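Local coordinates for protein indole-3-acetic acid-amido synthetase GH3.15 (Arabidopsis thaliana, PDB 6E1Q) that catalyses the ATP-dependent conjugation of glutamine, and possibly cysteine, to the auxin precursor indole-3-butyric acid and also conjugates glutamine to the herbicide 2,4-DB, at residues A217-S222 against Q554-R559; M305-P310 against D443-V448. All blocks are in the same frame, centred on the assembly; numbering follows the deposited sequence.

Contact 1 of 2, residues A217-S222 against Q554-R559; sequences APFASS and QYKTPR. With CFA ((2,4-dichlorophenoxy)acetic acid), chain C.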
ATOM      1  N   ALA A 217      -2.180  -9.387  -1.605  1.00 32.55           N
ATOM      2  CA  ALA A 217      -2.023  -8.380  -2.643  1.00 31.97           C
ATOM      3  C   ALA A 217      -1.428  -7.152  -1.988  1.00 27.27           C
ATOM      4  O   ALA A 217      -1.464  -7.021  -0.762  1.00 34.40           O
ATOM      5  CB  ALA A 217      -3.365  -8.052  -3.315  1.00 26.98           C
ATOM      6  N   PRO A 218      -0.880  -6.225  -2.771  1.00 30.76           N
ATOM      7  CA  PRO A 218      -0.316  -5.020  -2.138  1.00 26.89           C
ATOM      8  C   PRO A 218      -1.323  -4.255  -1.285  1.00 31.57           C
ATOM      9  O   PRO A 218      -1.033  -3.945  -0.120  1.00 27.31           O
ATOM     10  CB  PRO A 218       0.180  -4.195  -3.336  1.00 28.60           C
ATOM     11  CG  PRO A 218       0.391  -5.209  -4.439  1.00 38.21           C
ATOM     12  CD  PRO A 218      -0.681  -6.242  -4.238  1.00 25.51           C
ATOM     13  N   PHE A 219      -2.504  -3.953  -1.818  1.00 27.36           N
ATOM     14  CA  PHE A 219      -3.476  -3.092  -1.148  1.00 31.89           C
ATOM     15  C   PHE A 219      -4.849  -3.752  -1.060  1.00 32.30           C
ATOM     16  O   PHE A 219      -5.201  -4.603  -1.879  1.00 29.80           O
ATOM     17  CB  PHE A 219      -3.651  -1.767  -1.890  1.00 28.67           C
ATOM     18  CG  PHE A 219      -2.379  -1.200  -2.452  1.00 32.77           C
ATOM     19  CD1 PHE A 219      -1.290  -0.954  -1.635  1.00 32.96           C
ATOM     20  CD2 PHE A 219      -2.293  -0.861  -3.795  1.00 40.87           C
ATOM     21  CE1 PHE A 219      -0.122  -0.404  -2.147  1.00 35.68           C
ATOM     22  CE2 PHE A 219      -1.126  -0.304  -4.321  1.00 33.57           C
ATOM     23  CZ  PHE A 219      -0.043  -0.078  -3.499  1.00 35.58           C
ATOM     24  N   ALA A 220      -5.647  -3.297  -0.083  1.00 27.04           N
ATOM     25  CA  ALA A 220      -7.061  -3.676  -0.035  1.00 26.04           C
ATOM     26  C   ALA A 220      -7.745  -3.469  -1.389  1.00 31.42           C
ATOM     27  O   ALA A 220      -8.477  -4.341  -1.864  1.00 28.86           O
ATOM     28  CB  ALA A 220      -7.787  -2.878   1.051  1.00 23.65           C
ATOM     29  N   SER A 221      -7.502  -2.328  -2.041  1.00 28.62           N
ATOM     30  CA  SER A 221      -8.184  -2.064  -3.299  1.00 28.02           C
ATOM     31  C   SER A 221      -7.696  -2.970  -4.420  1.00 39.93           C
ATOM     32  O   SER A 221      -8.414  -3.144  -5.415  1.00 32.36           O
ATOM     33  CB  SER A 221      -8.025  -0.584  -3.687  1.00 33.01           C
ATOM     34  OG  SER A 221      -6.670  -0.179  -3.706  1.00 34.46           O
ATOM     35  N   SER A 222      -6.505  -3.566  -4.271  1.00 36.41           N
ATOM     36  CA  SER A 222      -5.992  -4.476  -5.294  1.00 37.41           C
ATOM     37  C   SER A 222      -6.932  -5.642  -5.518  1.00 34.57           C
ATOM     38  O   SER A 222      -7.054  -6.131  -6.646  1.00 37.37           O
ATOM     39  CB  SER A 222      -4.600  -5.008  -4.916  1.00 38.53           C
ATOM     40  OG  SER A 222      -3.755  -3.968  -4.451  1.00 33.08           O
ATOM     41  N   GLN A 554       1.019  -0.799  -8.376  1.00 34.37           N
ATOM     42  CA  GLN A 554       1.166   0.258  -7.397  1.00 36.10           C
ATOM     43  C   GLN A 554       0.049   1.281  -7.503  1.00 35.79           C
ATOM     44  O   GLN A 554       0.072   2.281  -6.784  1.00 35.79           O
ATOM     45  CB  GLN A 554       2.538   0.922  -7.549  1.00 40.38           C
ATOM     46  CG  GLN A 554       3.702   0.045  -7.061  1.00 47.00           C
ATOM     47  CD  GLN A 554       5.079   0.516  -7.554  1.00 59.84           C
ATOM     48  OE1 GLN A 554       5.296   0.715  -8.750  1.00 65.29           O
ATOM     49  NE2 GLN A 554       6.013   0.681  -6.625  1.00 64.04           N
ATOM     50  N   TYR A 555      -0.939   1.051  -8.368  1.00 32.51           N
ATOM     51  CA  TYR A 555      -1.975   2.060  -8.563  1.00 32.23           C
ATOM     52  C   TYR A 555      -2.852   2.186  -7.322  1.00 32.98           C
ATOM     53  O   TYR A 555      -3.309   1.183  -6.760  1.00 29.62           O
ATOM     54  CB  TYR A 555      -2.848   1.738  -9.776  1.00 29.73           C
ATOM     55  CG  TYR A 555      -3.932   2.776  -9.967  1.00 28.32           C
ATOM     56  CD1 TYR A 555      -3.692   3.924 -10.731  1.00 30.57           C
ATOM     57  CD2 TYR A 555      -5.180   2.633  -9.361  1.00 25.35           C
ATOM     58  CE1 TYR A 555      -4.684   4.900 -10.896  1.00 32.02           C
ATOM     59  CE2 TYR A 555      -6.170   3.597  -9.521  1.00 28.29           C
ATOM     60  CZ  TYR A 555      -5.915   4.730 -10.293  1.00 29.75           C
ATOM     61  OH  TYR A 555      -6.897   5.701 -10.460  1.00 29.01           O
ATOM     62  N   LYS A 556      -3.095   3.429  -6.905  1.00 28.18           N
ATOM     63  CA  LYS A 556      -4.100   3.752  -5.906  1.00 28.10           C
ATOM     64  C   LYS A 556      -4.961   4.874  -6.453  1.00 31.42           C
ATOM     65  O   LYS A 556      -4.465   5.766  -7.144  1.00 29.11           O
ATOM     66  CB  LYS A 556      -3.483   4.212  -4.571  1.00 32.39           C
ATOM     67  CG  LYS A 556      -2.177   3.547  -4.187  1.00 36.92           C
ATOM     68  CD  LYS A 556      -1.645   4.159  -2.896  1.00 35.93           C
ATOM     69  CE  LYS A 556      -0.146   4.013  -2.779  1.00 53.20           C
ATOM     70  NZ  LYS A 556       0.254   3.350  -1.516  1.00 59.12           N
ATOM     71  N   THR A 557      -6.242   4.840  -6.131  1.00 24.49           N
ATOM     72  CA  THR A 557      -7.086   5.966  -6.501  1.00 26.48           C
ATOM     73  C   THR A 557      -6.561   7.245  -5.857  1.00 27.52           C
ATOM     74  O   THR A 557      -6.504   7.327  -4.622  1.00 31.40           O
ATOM     75  CB  THR A 557      -8.533   5.720  -6.085  1.00 28.38           C
ATOM     76  OG1 THR A 557      -9.004   4.516  -6.712  1.00 29.59           O
ATOM     77  CG2 THR A 557      -9.402   6.890  -6.529  1.00 23.90           C
ATOM     78  N   PRO A 558      -6.118   8.230  -6.633  1.00 30.49           N
ATOM     79  CA  PRO A 558      -5.691   9.497  -6.021  1.00 30.92           C
ATOM     80  C   PRO A 558      -6.896  10.180  -5.399  1.00 31.70           C
ATOM     81  O   PRO A 558      -7.994  10.159  -5.957  1.00 32.88           O
ATOM     82  CB  PRO A 558      -5.142  10.299  -7.206  1.00 29.09           C
ATOM     83  CG  PRO A 558      -5.956   9.796  -8.369  1.00 33.12           C
ATOM     84  CD  PRO A 558      -6.219   8.326  -8.101  1.00 31.67           C
ATOM     85  N   ARG A 559      -6.697  10.772  -4.231  1.00 32.10           N
ATOM     86  CA  ARG A 559      -7.824  11.381  -3.531  1.00 33.63           C
ATOM     87  C   ARG A 559      -8.138  12.798  -4.003  1.00 37.16           C
ATOM     88  O   ARG A 559      -9.160  13.359  -3.600  1.00 34.36           O
ATOM     89  CB  ARG A 559      -7.569  11.372  -2.031  1.00 30.77           C
ATOM     90  CG  ARG A 559      -7.471   9.980  -1.463  1.00 28.63           C
ATOM     91  CD  ARG A 559      -8.563   9.075  -2.009  1.00 26.40           C
ATOM     92  NE  ARG A 559      -8.630   7.812  -1.275  1.00 29.79           N
ATOM     93  CZ  ARG A 559      -9.462   6.813  -1.565  1.00 34.45           C
ATOM     94  NH1 ARG A 559     -10.309   6.906  -2.588  1.00 28.20           N
ATOM     95  NH2 ARG A 559      -9.454   5.718  -0.819  1.00 31.48           N
TER
HETATM   96  C1  CFA C 602       1.432 -12.297   1.450  0.84105.88           C
HETATM   97  C2  CFA C 602       2.357 -11.294   2.135  0.84108.59           C
HETATM   98  C1' CFA C 602       2.019  -9.462   0.643  0.84110.97           C
HETATM   99  C2' CFA C 602       1.557  -8.181   0.375  0.84116.88           C
HETATM  100  C3' CFA C 602       1.665  -7.673  -0.896  0.84110.70           C
HETATM  101  C4' CFA C 602       2.225  -8.435  -1.889  0.84100.39           C
HETATM  102  C5' CFA C 602       2.693  -9.703  -1.644  0.84101.87           C
HETATM  103 CL3  CFA C 602       0.815  -7.142   1.621  0.84125.66          CL
HETATM  104  C6' CFA C 602       2.592 -10.212  -0.372  0.84105.65           C
HETATM  105  O1  CFA C 602       1.861 -13.436   1.134  0.84109.44           O
HETATM  106  O2  CFA C 602       0.253 -11.968   1.182  0.84106.57           O
HETATM  107  O1' CFA C 602       1.909  -9.982   1.938  0.84111.30           O
HETATM  108 CL4  CFA C 602       2.342  -7.753  -3.511  0.84101.30          CL
HETATM  109  O   HOH W   1      -5.837   0.062  -6.191  1.00 33.09           O
HETATM  110  O   HOH W   2      -7.048   3.096  -3.907  1.00 36.35           O
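F219 reaches the 554-559 loop with the far end of its ring, and this one side chain accounts for most of the nonpolar contact. CE2 lies 3.7 Å from Q554 C, which sits at the ring edge close to its plane, and 3.6 Å from Y555 O, which approaches obliquely. The K556 chain crosses the phenylalanine at about a right angle; its bend at chi4 (-125°) leaves NZ 3.8 Å from F219 CE1, again oblique to the ring. One ring face is backed by P218, whose CB stands over its centre, and M305 also packs on F219.

The polar link is made by water. S221 OG shares one water with Y555 O, to which that water donates, and is bound only weakly to a second water, which accepts from T557 N at 2.9 Å. The waters thus link S221, near the start of helix 220-243, to Y555 O and, more weakly, to T557 N. Within 217-222, F219 N donates to S222 OG (2.9 Å, 144°), and S222 N returns a bond to F219 O, so the residue carrying the ring is gripped at both backbone polar atoms.

Just before F219 in the chain, A217 O approaches C3' of the bound (2,4-dichlorophenoxy)acetic acid and P218 CG lies 3.3 Å from its CL4. K556 comes near the ATP-binding S98, and Q554 is bonded to S551 and to T96 O. Here the C-terminal domain meets the corner between strand 212-217 and helix 220-243, beside a ligand pocket and near the ATP site of this GH3 adenylating enzyme of the ANL superfamily.

Contact 2 of 2, residues M305-P310 against D443-V448; sequences MAQYIP and DLLKAV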
ATOM      1  N   MET A 305      -6.247   3.220   2.243  1.00 26.77           N
ATOM      2  CA  MET A 305      -6.828   1.913   1.973  1.00 32.25           C
ATOM      3  C   MET A 305      -7.902   1.533   2.980  1.00 34.72           C
ATOM      4  O   MET A 305      -8.680   0.609   2.712  1.00 27.43           O
ATOM      5  CB  MET A 305      -5.742   0.838   1.950  1.00 26.99           C
ATOM      6  CG  MET A 305      -4.770   0.968   0.767  1.00 29.02           C
ATOM      7  SD  MET A 305      -5.699   0.986  -0.804  1.00 32.33           S
ATOM      8  CE  MET A 305      -4.497   1.752  -1.889  1.00 32.29           C
ATOM      9  N   ALA A 306      -7.954   2.208   4.134  1.00 28.41           N
ATOM     10  CA  ALA A 306      -9.007   1.911   5.107  1.00 32.64           C
ATOM     11  C   ALA A 306     -10.396   2.090   4.518  1.00 36.40           C
ATOM     12  O   ALA A 306     -11.353   1.483   5.015  1.00 36.74           O
ATOM     13  CB  ALA A 306      -8.857   2.794   6.354  1.00 34.11           C
ATOM     14  N   GLN A 307     -10.522   2.898   3.459  1.00 32.91           N
ATOM     15  CA  GLN A 307     -11.819   3.159   2.850  1.00 26.91           C
ATOM     16  C   GLN A 307     -12.451   1.899   2.268  1.00 34.24           C
ATOM     17  O   GLN A 307     -13.680   1.809   2.195  1.00 29.34           O
ATOM     18  CB  GLN A 307     -11.675   4.206   1.744  1.00 32.28           C
ATOM     19  CG  GLN A 307     -11.295   5.604   2.249  1.00 40.97           C
ATOM     20  CD  GLN A 307     -12.400   6.264   3.083  1.00 50.16           C
ATOM     21  OE1 GLN A 307     -13.597   6.165   2.762  1.00 46.68           O
ATOM     22  NE2 GLN A 307     -11.997   6.950   4.150  1.00 40.99           N
ATOM     23  N   TYR A 308     -11.641   0.939   1.828  1.00 27.14           N
ATOM     24  CA  TYR A 308     -12.128  -0.250   1.146  1.00 29.77           C
ATOM     25  C   TYR A 308     -12.449  -1.390   2.097  1.00 31.09           C
ATOM     26  O   TYR A 308     -12.899  -2.449   1.647  1.00 36.12           O
ATOM     27  CB  TYR A 308     -11.100  -0.713   0.115  1.00 23.14           C
ATOM     28  CG  TYR A 308     -10.732   0.398  -0.853  1.00 31.15           C
ATOM     29  CD1 TYR A 308     -11.554   0.710  -1.929  1.00 23.08           C
ATOM     30  CD2 TYR A 308      -9.573   1.169  -0.657  1.00 35.33           C
ATOM     31  CE1 TYR A 308     -11.224   1.762  -2.802  1.00 32.75           C
ATOM     32  CE2 TYR A 308      -9.223   2.212  -1.525  1.00 27.16           C
ATOM     33  CZ  TYR A 308     -10.050   2.508  -2.588  1.00 32.48           C
ATOM     34  OH  TYR A 308      -9.707   3.544  -3.436  1.00 28.71           O
ATOM     35  N   ILE A 309     -12.230  -1.197   3.391  1.00 26.78           N
ATOM     36  CA  ILE A 309     -12.439  -2.290   4.337  1.00 32.86           C
ATOM     37  C   ILE A 309     -13.884  -2.811   4.302  1.00 35.85           C
ATOM     38  O   ILE A 309     -14.053  -4.034   4.191  1.00 34.63           O
ATOM     39  CB  ILE A 309     -11.992  -1.857   5.752  1.00 31.40           C
ATOM     40  CG1 ILE A 309     -10.472  -1.765   5.830  1.00 31.10           C
ATOM     41  CG2 ILE A 309     -12.507  -2.825   6.808  1.00 31.53           C
ATOM     42  CD1 ILE A 309     -10.005  -1.128   7.150  1.00 35.50           C
ATOM     43  N   PRO A 310     -14.914  -1.970   4.375  1.00 39.28           N
ATOM     44  CA  PRO A 310     -16.279  -2.535   4.349  1.00 41.21           C
ATOM     45  C   PRO A 310     -16.562  -3.367   3.114  1.00 38.87           C
ATOM     46  O   PRO A 310     -17.175  -4.434   3.215  1.00 33.96           O
ATOM     47  CB  PRO A 310     -17.177  -1.286   4.424  1.00 37.89           C
ATOM     48  CG  PRO A 310     -16.350  -0.278   5.154  1.00 33.79           C
ATOM     49  CD  PRO A 310     -14.933  -0.521   4.670  1.00 40.15           C
ATOM     50  N   ASP A 443      -7.318  14.334   6.630  1.00 32.82           N
ATOM     51  CA  ASP A 443      -8.544  15.016   7.050  1.00 30.59           C
ATOM     52  C   ASP A 443      -9.689  14.759   6.079  1.00 31.68           C
ATOM     53  O   ASP A 443     -10.831  14.543   6.500  1.00 33.13           O
ATOM     54  CB  ASP A 443      -8.281  16.508   7.142  1.00 31.57           C
ATOM     55  CG  ASP A 443      -7.329  16.862   8.274  1.00 46.26           C
ATOM     56  OD1 ASP A 443      -7.447  16.279   9.371  1.00 49.32           O
ATOM     57  OD2 ASP A 443      -6.486  17.749   8.060  1.00 50.47           O
ATOM     58  N   LEU A 444      -9.404  14.829   4.771  1.00 32.41           N
ATOM     59  CA  LEU A 444     -10.435  14.545   3.769  1.00 35.81           C
ATOM     60  C   LEU A 444     -10.952  13.114   3.904  1.00 30.42           C
ATOM     61  O   LEU A 444     -12.157  12.867   3.782  1.00 30.93           O
ATOM     62  CB  LEU A 444      -9.880  14.791   2.359  1.00 34.31           C
ATOM     63  CG  LEU A 444     -10.854  14.427   1.236  1.00 37.56           C
ATOM     64  CD1 LEU A 444     -12.099  15.269   1.364  1.00 27.91           C
ATOM     65  CD2 LEU A 444     -10.217  14.594  -0.139  1.00 39.65           C
ATOM     66  N   LEU A 445     -10.049  12.161   4.163  1.00 33.47           N
ATOM     67  CA  LEU A 445     -10.450  10.767   4.370  1.00 27.94           C
ATOM     68  C   LEU A 445     -11.362  10.620   5.588  1.00 32.24           C
ATOM     69  O   LEU A 445     -12.377   9.908   5.546  1.00 29.96           O
ATOM     70  CB  LEU A 445      -9.197   9.897   4.516  1.00 31.80           C
ATOM     71  CG  LEU A 445      -8.408   9.624   3.225  1.00 37.00           C
ATOM     72  CD1 LEU A 445      -7.001   9.085   3.511  1.00 36.21           C
ATOM     73  CD2 LEU A 445      -9.164   8.626   2.337  1.00 35.01           C
ATOM     74  N   LYS A 446     -11.006  11.267   6.701  1.00 32.39           N
ATOM     75  CA  LYS A 446     -11.864  11.153   7.876  1.00 36.81           C
ATOM     76  C   LYS A 446     -13.210  11.823   7.633  1.00 27.82           C
ATOM     77  O   LYS A 446     -14.253  11.304   8.057  1.00 31.58           O
ATOM     78  CB  LYS A 446     -11.182  11.746   9.110  1.00 40.93           C
ATOM     79  CG  LYS A 446     -12.126  11.766  10.312  1.00 54.66           C
ATOM     80  CD  LYS A 446     -11.430  11.916  11.657  1.00 68.80           C
ATOM     81  CE  LYS A 446     -12.432  11.711  12.801  1.00 70.39           C
ATOM     82  NZ  LYS A 446     -13.551  12.713  12.781  1.00 63.71           N
ATOM     83  N   ALA A 447     -13.211  12.958   6.921  1.00 25.94           N
ATOM     84  CA  ALA A 447     -14.464  13.641   6.602  1.00 30.00           C
ATOM     85  C   ALA A 447     -15.387  12.750   5.777  1.00 27.66           C
ATOM     86  O   ALA A 447     -16.585  12.647   6.059  1.00 31.08           O
ATOM     87  CB  ALA A 447     -14.168  14.939   5.851  1.00 31.68           C
ATOM     88  N   VAL A 448     -14.838  12.106   4.742  1.00 29.35           N
ATOM     89  CA  VAL A 448     -15.630  11.239   3.868  1.00 28.42           C
ATOM     90  C   VAL A 448     -16.097   9.998   4.623  1.00 23.27           C
ATOM     91  O   VAL A 448     -17.231   9.541   4.453  1.00 28.35           O
ATOM     92  CB  VAL A 448     -14.805  10.870   2.616  1.00 31.23           C
ATOM     93  CG1 VAL A 448     -15.392   9.661   1.912  1.00 26.83           C
ATOM     94  CG2 VAL A 448     -14.710  12.060   1.666  1.00 30.33           C
TER
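Q307, in the 3-10 segment 305-307, faces helix 441-452 with its CA 7.9 Å from that of L445, the closest CA pair between the two segments. Its side chain bends at chi2 (-67°), bringing both the aliphatic and the amide part against the helix.

The aliphatic part meets a leucine branch: Q307 CG lies 3.7 Å from L445 CD2, and the same methyl comes within 3.8 Å of Q307 NE2. L445 and Q307 approach each other at a slant, whereas V448, one turn further on, crosses the glutamine at about a right angle and offers CG1 to OE1 at 4.0 Å.

At the amide end, Q307 NE2 gives L445 O a weak hydrogen bond, 3.3 Å long and bent to 123°. T449 OG1 is the stronger partner of NE2 and is itself bonded to L445 O, while OE1 is taken up by K452 NZ. Both amide atoms of the buried glutamine are therefore satisfied by helix 441-452, which probably fixes the flip of the amide.

R559 packs on both Q307 and L445, and V448 also touches L462 of strand 461-470. Q307 thus packs and bonds against helix 441-452 where the N-terminal domain, just beyond the ATP-binding T302, joins the first helix of the C-terminal domain in the two-domain GH3 fold.

The two contacts have centres about 13 Å apart and lie along the same interface between the N-terminal and C-terminal domains. In chain order the segments run 217-222, 305-310, 443-448 and 554-559, so contact 2 falls wholly within the span that contact 1 closes. They also touch directly: S221 OG is 3.3 Å from M305 SD, and R559 NH2 is 3.6 Å from Q307 CG. D464, on strand 461-470, joins them further, forming a salt bridge with R559 and a weak hydrogen bond with Y308. Contact 1 lies nearer the centre of the chain and holds two residues of a (2,4-dichlorophenoxy)acetic acid pocket; contact 2 continues the domain junction outward to helix 441-452.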